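Local coordinates for protein glycosaminoglycan xylosylkinase (Hydra vulgaris, PDB 5XOM) that probably phosphorylates the xylose that links glycosaminoglycan chains to their core proteins, as a member of the Fam20 family of secretory-pathway kinases, at residues I136-L145 and L339-D350; S78-T86 and M97-I105. All coordinates share one frame; numbering follows the deposited sequence.

Interaction 2 comes first along the chain and pairs strands 82-86 and 96-100, the first two of a five-stranded antiparallel sheet; interaction 1 follows, where helix 132-144 crosses the much later helix 339-347. Their centres lie about 25 Å apart, and their nearest atoms about 7 Å. Helix 67-79 joins them: its I70 and L74 pack against helix 132-144, and its C-terminal end leads into strand 82-86. D350 also reaches the sheet, at G155 of strand 153-159. The strand order resembles that of a kinase N-lobe, with helix 132-144 probably in the place of helix αC. Interaction 2 thus lies at the sheet edge, whereas interaction 1 joins that helix to one from late in the chain.

Interaction 1. Residues I136-L145 and L339-D350; sequences IAAFHLDRLL and LSVLLDKRLSID
L144 lies under the guanidinium of R346, its CA 3.8 Å from the plane and over its centre, with CD1 beside R346 NE at 3.7 Å; its other methyl, CD2, reaches L339 CD1 at 3.6 Å. The L144 side chain is a knob in the hole made by L339, L342, L343 and R346. Reciprocally, L343, with CG anti to its own backbone N (chi1 174°), drives CD1 among A137, H140 and L141, to 3.5 Å from L141 N, while its CB meets L144 CD2. The two helices pass at 118°, their axes 9.6 Å apart, in reciprocal knobs-into-holes packing. Judged by its place after three sheet strands, helix 132-144 probably corresponds to helix αC of protein kinases, and helix 339-347 covers one side of it. Further along, L347 CD2 slides past the H140 imidazole, 3.6 Å from H140 CD2. F139 CD2 lies over the centre of one face of that ring, the carbonyl O of R346 more distantly over the opposite face, offset toward the rim, and two waters occupy its edge in plane. One water links H140 NE2 to D350 OD1, which also accepts from the backbone N of G155. The second sits 2.8 Å from H140 ND1 and accepts from both R143 NH1 and R346 NH1, giving two neighbouring guanidinium groups a common partner; R143 NH2 is in turn bonded to V64 O.

Interaction 2. Residues S78-T86 and M97-I105; sequences SSAKITQAT and MFSLDGPQI
I82 lays its CD1 against the phenyl ring of F98, 3.5 Å from F98 CD2, and A85 CB meets the other ortho carbon, 3.7 Å from F98 CD1. With chi1 at -63°, I82 holds CG1 beside its own backbone N, and from there CG1 also touches L100 CD2. A80 CB extends the row to L100 CB. This buried face of the hairpin is closely packed, and it continues beyond the two strands: F98 stacks on F110, V164 packs against F98 and A85, and W50 lies against A80 and L100.

On the opposite face, with Q84, S99, T86 and M97, the side chains of the two strands meet more loosely. Here the Q84 side chain bends at chi2 and leads away from the partner strand, touching S99 only through its CB and CG, while T86 CG2 comes no nearer than 4.1 Å to M97 CB. S99 OG bonds instead to N107, on which M97 also packs. K81, at the solvent side, keeps its NZ 5.5 Å from D101 OD2.

Between the I82-L100 and A85-F98 pairs, strand 82-86 spends two residues, T83 and Q84, against the single S99. T83 has nearly helical backbone angles, as in a classic beta bulge. Its backbone N meets S99 O nearly end-on at 2.8 Å. T83 OG1, set between its backbone N and carbonyl carbon (chi1 65°), adds a second, longer bond to the same oxygen, 3.2 Å from S99 O and well above the carbonyl plane. The result is a bulged antiparallel hairpin, probably the counterpart of the β1-β2 hairpin of a kinase N-lobe, whose connecting turn would lie where the glycine-rich loop does.

Interaction 1. Residues I136-L145 and L339-D350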
ATOM      1  N   ILE A 136      -7.352 -11.370  17.804  1.00 21.60           N
ATOM      2  CA  ILE A 136      -6.675 -10.108  17.517  1.00 21.85           C
ATOM      3  C   ILE A 136      -5.172 -10.324  17.402  1.00 22.53           C
ATOM      4  O   ILE A 136      -4.533  -9.877  16.443  1.00 20.81           O
ATOM      5  CB  ILE A 136      -7.012  -9.065  18.596  1.00 22.78           C
ATOM      6  CG1 ILE A 136      -8.517  -8.796  18.608  1.00 17.21           C
ATOM      7  CG2 ILE A 136      -6.246  -7.771  18.347  1.00 18.97           C
ATOM      8  CD1 ILE A 136      -8.987  -8.093  19.842  1.00 16.98           C
ATOM      9  N   ALA A 137      -4.585 -11.013  18.384  1.00 18.05           N
ATOM     10  CA  ALA A 137      -3.144 -11.234  18.368  1.00 21.05           C
ATOM     11  C   ALA A 137      -2.729 -12.085  17.174  1.00 21.39           C
ATOM     12  O   ALA A 137      -1.714 -11.806  16.530  1.00 20.67           O
ATOM     13  CB  ALA A 137      -2.697 -11.880  19.675  1.00 17.81           C
ATOM     14  N   ALA A 138      -3.512 -13.117  16.851  1.00 24.99           N
ATOM     15  CA  ALA A 138      -3.157 -13.986  15.733  1.00 22.22           C
ATOM     16  C   ALA A 138      -3.206 -13.234  14.405  1.00 20.84           C
ATOM     17  O   ALA A 138      -2.378 -13.468  13.520  1.00 21.07           O
ATOM     18  CB  ALA A 138      -4.089 -15.198  15.697  1.00 18.81           C
ATOM     19  N   PHE A 139      -4.166 -12.322  14.248  1.00 24.28           N
ATOM     20  CA  PHE A 139      -4.240 -11.574  13.001  1.00 22.86           C
ATOM     21  C   PHE A 139      -3.020 -10.673  12.819  1.00 19.45           C
ATOM     22  O   PHE A 139      -2.408 -10.661  11.746  1.00 24.75           O
ATOM     23  CB  PHE A 139      -5.536 -10.764  12.948  1.00 21.45           C
ATOM     24  CG  PHE A 139      -5.464  -9.574  12.046  1.00 23.69           C
ATOM     25  CD1 PHE A 139      -5.356  -9.725  10.671  1.00 23.33           C
ATOM     26  CD2 PHE A 139      -5.514  -8.294  12.574  1.00 20.20           C
ATOM     27  CE1 PHE A 139      -5.285  -8.621   9.842  1.00 26.36           C
ATOM     28  CE2 PHE A 139      -5.447  -7.185  11.755  1.00 24.51           C
ATOM     29  CZ  PHE A 139      -5.331  -7.347  10.387  1.00 26.86           C
ATOM     30  N   HIS A 140      -2.616  -9.950  13.864  1.00 18.05           N
ATOM     31  CA  HIS A 140      -1.448  -9.087  13.708  1.00 22.34           C
ATOM     32  C   HIS A 140      -0.166  -9.890  13.576  1.00 20.08           C
ATOM     33  O   HIS A 140       0.759  -9.462  12.875  1.00 23.80           O
ATOM     34  CB  HIS A 140      -1.351  -8.101  14.866  1.00 18.24           C
ATOM     35  CG  HIS A 140      -2.401  -7.046  14.814  1.00 25.22           C
ATOM     36  ND1 HIS A 140      -2.363  -6.013  13.902  1.00 17.66           N
ATOM     37  CD2 HIS A 140      -3.534  -6.874  15.533  1.00 21.46           C
ATOM     38  CE1 HIS A 140      -3.426  -5.246  14.069  1.00 17.57           C
ATOM     39  NE2 HIS A 140      -4.151  -5.746  15.052  1.00 19.44           N
ATOM     40  N   LEU A 141      -0.079 -11.050  14.224  1.00 19.59           N
ATOM     41  CA  LEU A 141       1.119 -11.851  14.046  1.00 18.92           C
ATOM     42  C   LEU A 141       1.180 -12.426  12.637  1.00 21.59           C
ATOM     43  O   LEU A 141       2.268 -12.603  12.084  1.00 19.76           O
ATOM     44  CB  LEU A 141       1.184 -12.966  15.091  1.00 19.48           C
ATOM     45  CG  LEU A 141       2.308 -13.963  14.848  1.00 24.11           C
ATOM     46  CD1 LEU A 141       3.607 -13.335  15.332  1.00 26.96           C
ATOM     47  CD2 LEU A 141       2.067 -15.295  15.551  1.00 29.08           C
ATOM     48  N   ASP A 142       0.019 -12.684  12.036  1.00 22.08           N
ATOM     49  CA  ASP A 142      -0.026 -13.187  10.665  1.00 25.21           C
ATOM     50  C   ASP A 142       0.549 -12.166   9.687  1.00 27.45           C
ATOM     51  O   ASP A 142       1.281 -12.529   8.761  1.00 28.32           O
ATOM     52  CB  ASP A 142      -1.472 -13.529  10.305  1.00 24.06           C
ATOM     53  CG  ASP A 142      -1.684 -13.730   8.817  1.00 29.01           C
ATOM     54  OD1 ASP A 142      -1.966 -12.739   8.111  1.00 28.45           O
ATOM     55  OD2 ASP A 142      -1.594 -14.881   8.349  1.00 29.14           O
ATOM     56  N   ARG A 143       0.277 -10.875   9.916  1.00 22.57           N
ATOM     57  CA  ARG A 143       0.890  -9.829   9.099  1.00 26.02           C
ATOM     58  C   ARG A 143       2.363  -9.649   9.447  1.00 26.23           C
ATOM     59  O   ARG A 143       3.204  -9.500   8.552  1.00 29.16           O
ATOM     60  CB  ARG A 143       0.128  -8.519   9.277  1.00 21.51           C
ATOM     61  CG  ARG A 143      -1.348  -8.652   8.988  1.00 22.10           C
ATOM     62  CD  ARG A 143      -2.040  -7.311   8.968  1.00 19.39           C
ATOM     63  NE  ARG A 143      -1.610  -6.514   7.821  1.00 28.56           N
ATOM     64  CZ  ARG A 143      -0.965  -5.358   7.921  1.00 36.87           C
ATOM     65  NH1 ARG A 143      -0.687  -4.852   9.117  1.00 42.23           N
ATOM     66  NH2 ARG A 143      -0.608  -4.697   6.830  1.00 36.64           N
ATOM     67  N   LEU A 144       2.695  -9.671  10.745  1.00 23.66           N
ATOM     68  CA  LEU A 144       4.078  -9.470  11.171  1.00 21.37           C
ATOM     69  C   LEU A 144       5.005 -10.534  10.586  1.00 29.72           C
ATOM     70  O   LEU A 144       6.132 -10.231  10.176  1.00 29.22           O
ATOM     71  CB  LEU A 144       4.158  -9.466  12.702  1.00 21.66           C
ATOM     72  CG  LEU A 144       5.549  -9.388  13.333  1.00 29.56           C
ATOM     73  CD1 LEU A 144       6.240  -8.107  12.893  1.00 25.89           C
ATOM     74  CD2 LEU A 144       5.457  -9.467  14.857  1.00 27.07           C
ATOM     75  N   LEU A 145       4.555 -11.785  10.537  1.00 29.83           N
ATOM     76  CA  LEU A 145       5.381 -12.847   9.980  1.00 29.33           C
ATOM     77  C   LEU A 145       5.320 -12.921   8.461  1.00 26.92           C
ATOM     78  O   LEU A 145       6.007 -13.766   7.875  1.00 26.26           O
ATOM     79  CB  LEU A 145       4.980 -14.203  10.561  1.00 27.95           C
ATOM     80  CG  LEU A 145       5.115 -14.422  12.065  1.00 35.45           C
ATOM     81  CD1 LEU A 145       4.431 -15.724  12.466  1.00 29.67           C
ATOM     82  CD2 LEU A 145       6.588 -14.409  12.477  1.00 30.76           C
ATOM     83  N   LEU A 339      10.443 -10.744  18.343  1.00 25.95           N
ATOM     84  CA  LEU A 339       9.136 -10.898  17.716  1.00 29.32           C
ATOM     85  C   LEU A 339       8.027 -10.335  18.597  1.00 28.15           C
ATOM     86  O   LEU A 339       7.087  -9.703  18.104  1.00 31.23           O
ATOM     87  CB  LEU A 339       8.892 -12.377  17.421  1.00 29.17           C
ATOM     88  CG  LEU A 339       7.657 -12.741  16.605  1.00 31.93           C
ATOM     89  CD1 LEU A 339       7.782 -12.158  15.214  1.00 35.38           C
ATOM     90  CD2 LEU A 339       7.520 -14.250  16.551  1.00 33.35           C
ATOM     91  N   SER A 340       8.120 -10.553  19.910  1.00 30.34           N
ATOM     92  CA  SER A 340       7.052 -10.104  20.794  1.00 27.21           C
ATOM     93  C   SER A 340       7.075  -8.597  20.986  1.00 28.69           C
ATOM     94  O   SER A 340       6.016  -7.979  21.149  1.00 33.80           O
ATOM     95  CB  SER A 340       7.154 -10.816  22.142  1.00 27.81           C
ATOM     96  OG  SER A 340       8.222 -10.316  22.925  1.00 29.93           O
ATOM     97  N   VAL A 341       8.259  -7.983  20.976  1.00 26.90           N
ATOM     98  CA  VAL A 341       8.319  -6.529  21.063  1.00 27.95           C
ATOM     99  C   VAL A 341       7.678  -5.897  19.834  1.00 29.28           C
ATOM    100  O   VAL A 341       6.868  -4.968  19.948  1.00 27.50           O
ATOM    101  CB  VAL A 341       9.772  -6.066  21.253  1.00 29.62           C
ATOM    102  CG1 VAL A 341       9.900  -4.576  20.957  1.00 26.52           C
ATOM    103  CG2 VAL A 341      10.243  -6.387  22.665  1.00 26.61           C
ATOM    104  N   LEU A 342       7.993  -6.414  18.643  1.00 28.97           N
ATOM    105  CA  LEU A 342       7.383  -5.882  17.425  1.00 24.97           C
ATOM    106  C   LEU A 342       5.887  -6.174  17.383  1.00 25.30           C
ATOM    107  O   LEU A 342       5.102  -5.345  16.908  1.00 28.27           O
ATOM    108  CB  LEU A 342       8.076  -6.462  16.192  1.00 26.62           C
ATOM    109  CG  LEU A 342       9.549  -6.090  16.008  1.00 33.12           C
ATOM    110  CD1 LEU A 342      10.099  -6.692  14.725  1.00 34.47           C
ATOM    111  CD2 LEU A 342       9.704  -4.576  15.991  1.00 29.88           C
ATOM    112  N   LEU A 343       5.469  -7.351  17.862  1.00 26.55           N
ATOM    113  CA  LEU A 343       4.045  -7.667  17.820  1.00 25.20           C
ATOM    114  C   LEU A 343       3.254  -6.762  18.752  1.00 22.83           C
ATOM    115  O   LEU A 343       2.174  -6.283  18.392  1.00 23.70           O
ATOM    116  CB  LEU A 343       3.793  -9.139  18.164  1.00 25.10           C
ATOM    117  CG  LEU A 343       2.296  -9.448  18.277  1.00 24.45           C
ATOM    118  CD1 LEU A 343       1.664  -9.496  16.896  1.00 18.62           C
ATOM    119  CD2 LEU A 343       2.068 -10.762  18.990  1.00 24.63           C
ATOM    120  N   ASP A 344       3.775  -6.501  19.950  1.00 21.81           N
ATOM    121  CA  ASP A 344       3.004  -5.694  20.885  1.00 25.65           C
ATOM    122  C   ASP A 344       2.867  -4.252  20.423  1.00 23.66           C
ATOM    123  O   ASP A 344       1.874  -3.594  20.758  1.00 29.19           O
ATOM    124  CB  ASP A 344       3.625  -5.732  22.273  1.00 22.10           C
ATOM    125  CG  ASP A 344       2.621  -5.357  23.346  1.00 33.22           C
ATOM    126  OD1 ASP A 344       1.557  -6.007  23.408  1.00 29.32           O
ATOM    127  OD2 ASP A 344       2.864  -4.399  24.100  1.00 44.07           O
ATOM    128  N   LYS A 345       3.828  -3.746  19.646  1.00 28.59           N
ATOM    129  CA  LYS A 345       3.690  -2.402  19.089  1.00 32.70           C
ATOM    130  C   LYS A 345       2.480  -2.308  18.170  1.00 27.21           C
ATOM    131  O   LYS A 345       1.778  -1.291  18.161  1.00 28.18           O
ATOM    132  CB  LYS A 345       4.962  -2.000  18.347  1.00 34.37           C
ATOM    133  CG  LYS A 345       6.088  -1.556  19.262  1.00 42.38           C
ATOM    134  CD  LYS A 345       7.381  -1.337  18.492  1.00 54.70           C
ATOM    135  CE  LYS A 345       8.508  -0.906  19.416  1.00 56.37           C
ATOM    136  NZ  LYS A 345       9.798  -0.795  18.683  1.00 60.86           N
ATOM    137  N   ARG A 346       2.219  -3.356  17.381  1.00 24.37           N
ATOM    138  CA  ARG A 346       1.033  -3.342  16.531  1.00 24.08           C
ATOM    139  C   ARG A 346      -0.238  -3.572  17.331  1.00 24.74           C
ATOM    140  O   ARG A 346      -1.276  -2.981  17.018  1.00 24.84           O
ATOM    141  CB  ARG A 346       1.151  -4.405  15.443  1.00 21.88           C
ATOM    142  CG  ARG A 346       2.415  -4.310  14.634  1.00 23.37           C
ATOM    143  CD  ARG A 346       2.601  -5.570  13.816  1.00 30.14           C
ATOM    144  NE  ARG A 346       3.627  -5.425  12.792  1.00 34.70           N
ATOM    145  CZ  ARG A 346       3.417  -5.622  11.496  1.00 29.97           C
ATOM    146  NH1 ARG A 346       2.215  -5.972  11.060  1.00 24.55           N
ATOM    147  NH2 ARG A 346       4.410  -5.468  10.632  1.00 26.90           N
ATOM    148  N   LEU A 347      -0.181  -4.403  18.379  1.00 23.69           N
ATOM    149  CA  LEU A 347      -1.375  -4.639  19.177  1.00 23.24           C
ATOM    150  C   LEU A 347      -1.781  -3.392  19.948  1.00 23.83           C
ATOM    151  O   LEU A 347      -2.961  -3.240  20.273  1.00 25.15           O
ATOM    152  CB  LEU A 347      -1.158  -5.810  20.153  1.00 16.82           C
ATOM    153  CG  LEU A 347      -0.798  -7.183  19.568  1.00 20.88           C
ATOM    154  CD1 LEU A 347      -0.457  -8.181  20.684  1.00 17.51           C
ATOM    155  CD2 LEU A 347      -1.900  -7.729  18.646  1.00 21.02           C
ATOM    156  N   SER A 348      -0.838  -2.486  20.220  1.00 24.22           N
ATOM    157  CA  SER A 348      -1.120  -1.288  21.000  1.00 23.95           C
ATOM    158  C   SER A 348      -2.054  -0.318  20.294  1.00 24.55           C
ATOM    159  O   SER A 348      -2.530   0.626  20.932  1.00 28.23           O
ATOM    160  CB  SER A 348       0.183  -0.564  21.340  1.00 28.82           C
ATOM    161  OG  SER A 348       0.730   0.043  20.184  1.00 33.21           O
ATOM    162  N   ILE A 349      -2.328  -0.511  19.001  1.00 22.46           N
ATOM    163  CA  ILE A 349      -3.301   0.336  18.315  1.00 20.87           C
ATOM    164  C   ILE A 349      -4.730  -0.156  18.493  1.00 23.21           C
ATOM    165  O   ILE A 349      -5.674   0.594  18.194  1.00 26.50           O
ATOM    166  CB  ILE A 349      -2.997   0.430  16.803  1.00 31.74           C
ATOM    167  CG1 ILE A 349      -3.452  -0.850  16.103  1.00 41.74           C
ATOM    168  CG2 ILE A 349      -1.495   0.655  16.554  1.00 30.23           C
ATOM    169  CD1 ILE A 349      -3.041  -0.950  14.669  1.00 48.41           C
ATOM    170  N   ASP A 350      -4.933  -1.402  19.000  1.00 22.26           N
ATOM    171  CA  ASP A 350      -6.294  -1.924  18.992  1.00 24.89           C
ATOM    172  C   ASP A 350      -7.082  -1.360  20.175  1.00 24.15           C
ATOM    173  O   ASP A 350      -6.506  -1.107  21.235  1.00 23.37           O
ATOM    174  CB  ASP A 350      -6.266  -3.456  19.030  1.00 20.38           C
ATOM    175  CG  ASP A 350      -7.654  -4.072  19.043  1.00 26.54           C
ATOM    176  OD1 ASP A 350      -8.073  -4.548  17.964  1.00 22.39           O
ATOM    177  OD2 ASP A 350      -8.329  -4.080  20.096  1.00 22.65           O
TER
HETATM  178  O   HOH W   1      -6.758  -4.822  15.632  1.00 20.55           O
HETATM  179  O   HOH W   2      -0.536  -5.541  11.808  1.00 27.53           O

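Interaction 2. Residues S78-T86 and M97-I105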
ATOM      1  N   SER A  78     -14.129  -0.829  13.505  1.00 25.55           N
ATOM      2  CA  SER A  78     -14.191  -0.358  14.881  1.00 26.67           C
ATOM      3  C   SER A  78     -15.408   0.521  15.127  1.00 27.05           C
ATOM      4  O   SER A  78     -15.995   0.468  16.213  1.00 26.09           O
ATOM      5  CB  SER A  78     -12.905   0.395  15.216  1.00 21.93           C
ATOM      6  OG  SER A  78     -13.058   1.130  16.408  1.00 37.12           O
ATOM      7  N   SER A  79     -15.834   1.302  14.131  1.00 24.81           N
ATOM      8  CA  SER A  79     -16.857   2.314  14.352  1.00 30.42           C
ATOM      9  C   SER A  79     -18.160   2.103  13.591  1.00 31.16           C
ATOM     10  O   SER A  79     -19.140   2.789  13.897  1.00 29.89           O
ATOM     11  CB  SER A  79     -16.305   3.706  14.001  1.00 29.62           C
ATOM     12  OG  SER A  79     -15.903   3.760  12.643  1.00 41.41           O
ATOM     13  N   ALA A  80     -18.216   1.179  12.632  1.00 25.61           N
ATOM     14  CA  ALA A  80     -19.417   1.016  11.820  1.00 26.65           C
ATOM     15  C   ALA A  80     -20.632   0.656  12.670  1.00 31.22           C
ATOM     16  O   ALA A  80     -20.541  -0.119  13.626  1.00 31.32           O
ATOM     17  CB  ALA A  80     -19.200  -0.060  10.755  1.00 27.47           C
ATOM     18  N   LYS A  81     -21.774   1.236  12.308  1.00 27.85           N
ATOM     19  CA  LYS A  81     -23.038   0.921  12.961  1.00 30.76           C
ATOM     20  C   LYS A  81     -23.467  -0.510  12.658  1.00 33.53           C
ATOM     21  O   LYS A  81     -23.361  -0.983  11.523  1.00 26.75           O
ATOM     22  CB  LYS A  81     -24.120   1.903  12.500  1.00 34.96           C
ATOM     23  CG  LYS A  81     -25.513   1.621  13.048  1.00 45.36           C
ATOM     24  CD  LYS A  81     -26.522   2.662  12.570  1.00 46.63           C
ATOM     25  CE  LYS A  81     -27.905   2.403  13.155  1.00 58.82           C
ATOM     26  NZ  LYS A  81     -28.501   1.132  12.652  1.00 63.09           N
ATOM     27  N   ILE A  82     -23.966  -1.197  13.680  1.00 30.15           N
ATOM     28  CA  ILE A  82     -24.492  -2.549  13.532  1.00 29.27           C
ATOM     29  C   ILE A  82     -25.953  -2.458  13.107  1.00 35.16           C
ATOM     30  O   ILE A  82     -26.784  -1.891  13.825  1.00 33.77           O
ATOM     31  CB  ILE A  82     -24.346  -3.341  14.839  1.00 32.07           C
ATOM     32  CG1 ILE A  82     -22.865  -3.499  15.197  1.00 22.01           C
ATOM     33  CG2 ILE A  82     -25.041  -4.700  14.732  1.00 20.69           C
ATOM     34  CD1 ILE A  82     -22.635  -4.047  16.596  1.00 21.77           C
ATOM     35  N   THR A  83     -26.278  -3.038  11.951  1.00 31.84           N
ATOM     36  CA  THR A  83     -27.643  -2.973  11.448  1.00 33.48           C
ATOM     37  C   THR A  83     -28.427  -4.258  11.654  1.00 31.02           C
ATOM     38  O   THR A  83     -29.659  -4.212  11.645  1.00 37.86           O
ATOM     39  CB  THR A  83     -27.652  -2.612   9.954  1.00 33.30           C
ATOM     40  OG1 THR A  83     -27.033  -3.658   9.200  1.00 37.12           O
ATOM     41  CG2 THR A  83     -26.908  -1.309   9.711  1.00 29.45           C
ATOM     42  N   GLN A  84     -27.754  -5.390  11.858  1.00 29.59           N
ATOM     43  CA  GLN A  84     -28.416  -6.657  12.146  1.00 32.17           C
ATOM     44  C   GLN A  84     -27.510  -7.475  13.053  1.00 32.39           C
ATOM     45  O   GLN A  84     -26.290  -7.306  13.042  1.00 28.08           O
ATOM     46  CB  GLN A  84     -28.715  -7.478  10.879  1.00 41.49           C
ATOM     47  CG  GLN A  84     -29.360  -6.722   9.729  1.00 49.16           C
ATOM     48  CD  GLN A  84     -30.801  -6.351  10.010  1.00 55.90           C
ATOM     49  OE1 GLN A  84     -31.419  -6.869  10.943  1.00 62.35           O
ATOM     50  NE2 GLN A  84     -31.341  -5.437   9.211  1.00 48.10           N
ATOM     51  N   ALA A  85     -28.118  -8.374  13.828  1.00 29.60           N
ATOM     52  CA  ALA A  85     -27.363  -9.279  14.683  1.00 27.68           C
ATOM     53  C   ALA A  85     -28.112 -10.598  14.807  1.00 30.31           C
ATOM     54  O   ALA A  85     -29.330 -10.607  14.994  1.00 31.88           O
ATOM     55  CB  ALA A  85     -27.127  -8.675  16.076  1.00 23.86           C
ATOM     56  N   THR A  86     -27.382 -11.708  14.693  1.00 33.13           N
ATOM     57  CA  THR A  86     -27.982 -13.028  14.838  1.00 32.34           C
ATOM     58  C   THR A  86     -26.947 -14.020  15.355  1.00 31.27           C
ATOM     59  O   THR A  86     -25.807 -13.665  15.665  1.00 31.15           O
ATOM     60  CB  THR A  86     -28.587 -13.515  13.518  1.00 36.12           C
ATOM     61  OG1 THR A  86     -29.265 -14.759  13.742  1.00 46.14           O
ATOM     62  CG2 THR A  86     -27.512 -13.705  12.471  1.00 25.96           C
ATOM     63  N   MET A  97     -23.202 -12.967  14.801  1.00 26.21           N
ATOM     64  CA  MET A  97     -22.879 -12.424  13.488  1.00 27.44           C
ATOM     65  C   MET A  97     -23.506 -11.036  13.395  1.00 27.79           C
ATOM     66  O   MET A  97     -24.706 -10.882  13.643  1.00 31.75           O
ATOM     67  CB  MET A  97     -23.383 -13.380  12.397  1.00 24.38           C
ATOM     68  CG  MET A  97     -22.960 -13.096  10.960  1.00 36.09           C
ATOM     69  SD  MET A  97     -23.453 -11.505  10.265  1.00 40.66           S
ATOM     70  CE  MET A  97     -24.997 -11.922   9.480  1.00 27.29           C
ATOM     71  N   PHE A  98     -22.689 -10.024  13.103  1.00 21.74           N
ATOM     72  CA  PHE A  98     -23.148  -8.647  12.963  1.00 24.20           C
ATOM     73  C   PHE A  98     -23.075  -8.208  11.507  1.00 30.43           C
ATOM     74  O   PHE A  98     -22.108  -8.509  10.802  1.00 32.83           O
ATOM     75  CB  PHE A  98     -22.303  -7.674  13.797  1.00 26.37           C
ATOM     76  CG  PHE A  98     -22.407  -7.882  15.285  1.00 29.40           C
ATOM     77  CD1 PHE A  98     -23.452  -8.596  15.842  1.00 29.58           C
ATOM     78  CD2 PHE A  98     -21.448  -7.331  16.130  1.00 25.92           C
ATOM     79  CE1 PHE A  98     -23.542  -8.768  17.221  1.00 30.82           C
ATOM     80  CE2 PHE A  98     -21.532  -7.499  17.506  1.00 25.52           C
ATOM     81  CZ  PHE A  98     -22.577  -8.216  18.049  1.00 26.79           C
ATOM     82  N   SER A  99     -24.092  -7.485  11.059  1.00 27.87           N
ATOM     83  CA  SER A  99     -24.066  -6.790   9.781  1.00 28.74           C
ATOM     84  C   SER A  99     -23.673  -5.340  10.035  1.00 31.52           C
ATOM     85  O   SER A  99     -24.367  -4.638  10.769  1.00 33.77           O
ATOM     86  CB  SER A  99     -25.424  -6.859   9.096  1.00 31.30           C
ATOM     87  OG  SER A  99     -25.694  -8.192   8.720  1.00 32.14           O
ATOM     88  N   LEU A 100     -22.560  -4.902   9.445  1.00 28.54           N
ATOM     89  CA  LEU A 100     -22.127  -3.524   9.596  1.00 26.19           C
ATOM     90  C   LEU A 100     -22.566  -2.677   8.406  1.00 34.64           C
ATOM     91  O   LEU A 100     -22.560  -3.129   7.252  1.00 34.77           O
ATOM     92  CB  LEU A 100     -20.609  -3.417   9.762  1.00 18.83           C
ATOM     93  CG  LEU A 100     -20.020  -4.335  10.833  1.00 30.26           C
ATOM     94  CD1 LEU A 100     -18.502  -4.268  10.792  1.00 25.25           C
ATOM     95  CD2 LEU A 100     -20.593  -3.999  12.219  1.00 21.60           C
ATOM     96  N   ASP A 101     -22.929  -1.431   8.703  1.00 34.17           N
ATOM     97  CA  ASP A 101     -23.495  -0.518   7.724  1.00 32.84           C
ATOM     98  C   ASP A 101     -22.430  -0.074   6.727  1.00 36.13           C
ATOM     99  O   ASP A 101     -21.223  -0.144   6.986  1.00 29.95           O
ATOM    100  CB  ASP A 101     -24.109   0.688   8.430  1.00 36.21           C
ATOM    101  CG  ASP A 101     -25.217   1.338   7.625  1.00 43.49           C
ATOM    102  OD1 ASP A 101     -25.570   0.808   6.552  1.00 47.01           O
ATOM    103  OD2 ASP A 101     -25.753   2.370   8.084  1.00 45.27           O
ATOM    104  N   GLY A 102     -22.901   0.398   5.578  1.00 36.86           N
ATOM    105  CA  GLY A 102     -22.054   0.924   4.531  1.00 31.91           C
ATOM    106  C   GLY A 102     -22.830   1.012   3.231  1.00 38.85           C
ATOM    107  O   GLY A 102     -24.010   0.648   3.174  1.00 37.86           O
ATOM    108  N   PRO A 103     -22.197   1.512   2.165  1.00 40.52           N
ATOM    109  CA  PRO A 103     -22.860   1.467   0.847  1.00 40.55           C
ATOM    110  C   PRO A 103     -23.311   0.064   0.495  1.00 38.62           C
ATOM    111  O   PRO A 103     -24.384  -0.127  -0.086  1.00 47.98           O
ATOM    112  CB  PRO A 103     -21.775   1.978  -0.111  1.00 37.76           C
ATOM    113  CG  PRO A 103     -20.847   2.777   0.753  1.00 41.28           C
ATOM    114  CD  PRO A 103     -20.843   2.084   2.087  1.00 36.56           C
ATOM    115  N   GLN A 104     -22.496  -0.925   0.836  1.00 39.48           N
ATOM    116  CA  GLN A 104     -22.873  -2.328   0.892  1.00 40.76           C
ATOM    117  C   GLN A 104     -22.708  -2.813   2.330  1.00 44.11           C
ATOM    118  O   GLN A 104     -21.909  -2.266   3.095  1.00 44.81           O
ATOM    119  CB  GLN A 104     -22.013  -3.155  -0.064  1.00 45.48           C
ATOM    120  CG  GLN A 104     -20.552  -2.709  -0.042  1.00 62.37           C
ATOM    121  CD  GLN A 104     -19.633  -3.567  -0.891  1.00 66.74           C
ATOM    122  OE1 GLN A 104     -20.011  -4.644  -1.358  1.00 65.80           O
ATOM    123  NE2 GLN A 104     -18.413  -3.078  -1.112  1.00 63.18           N
ATOM    124  N   ILE A 105     -23.474  -3.831   2.701  1.00 39.64           N
ATOM    125  CA  ILE A 105     -23.406  -4.379   4.052  1.00 43.97           C
ATOM    126  C   ILE A 105     -22.183  -5.279   4.172  1.00 39.81           C
ATOM    127  O   ILE A 105     -21.871  -6.050   3.258  1.00 43.98           O
ATOM    128  CB  ILE A 105     -24.702  -5.145   4.381  1.00 47.85           C
ATOM    129  CG1 ILE A 105     -25.900  -4.191   4.381  1.00 54.20           C
ATOM    130  CG2 ILE A 105     -24.587  -5.854   5.711  1.00 45.00           C
ATOM    131  CD1 ILE A 105     -25.803  -3.077   5.405  1.00 57.28           C
TER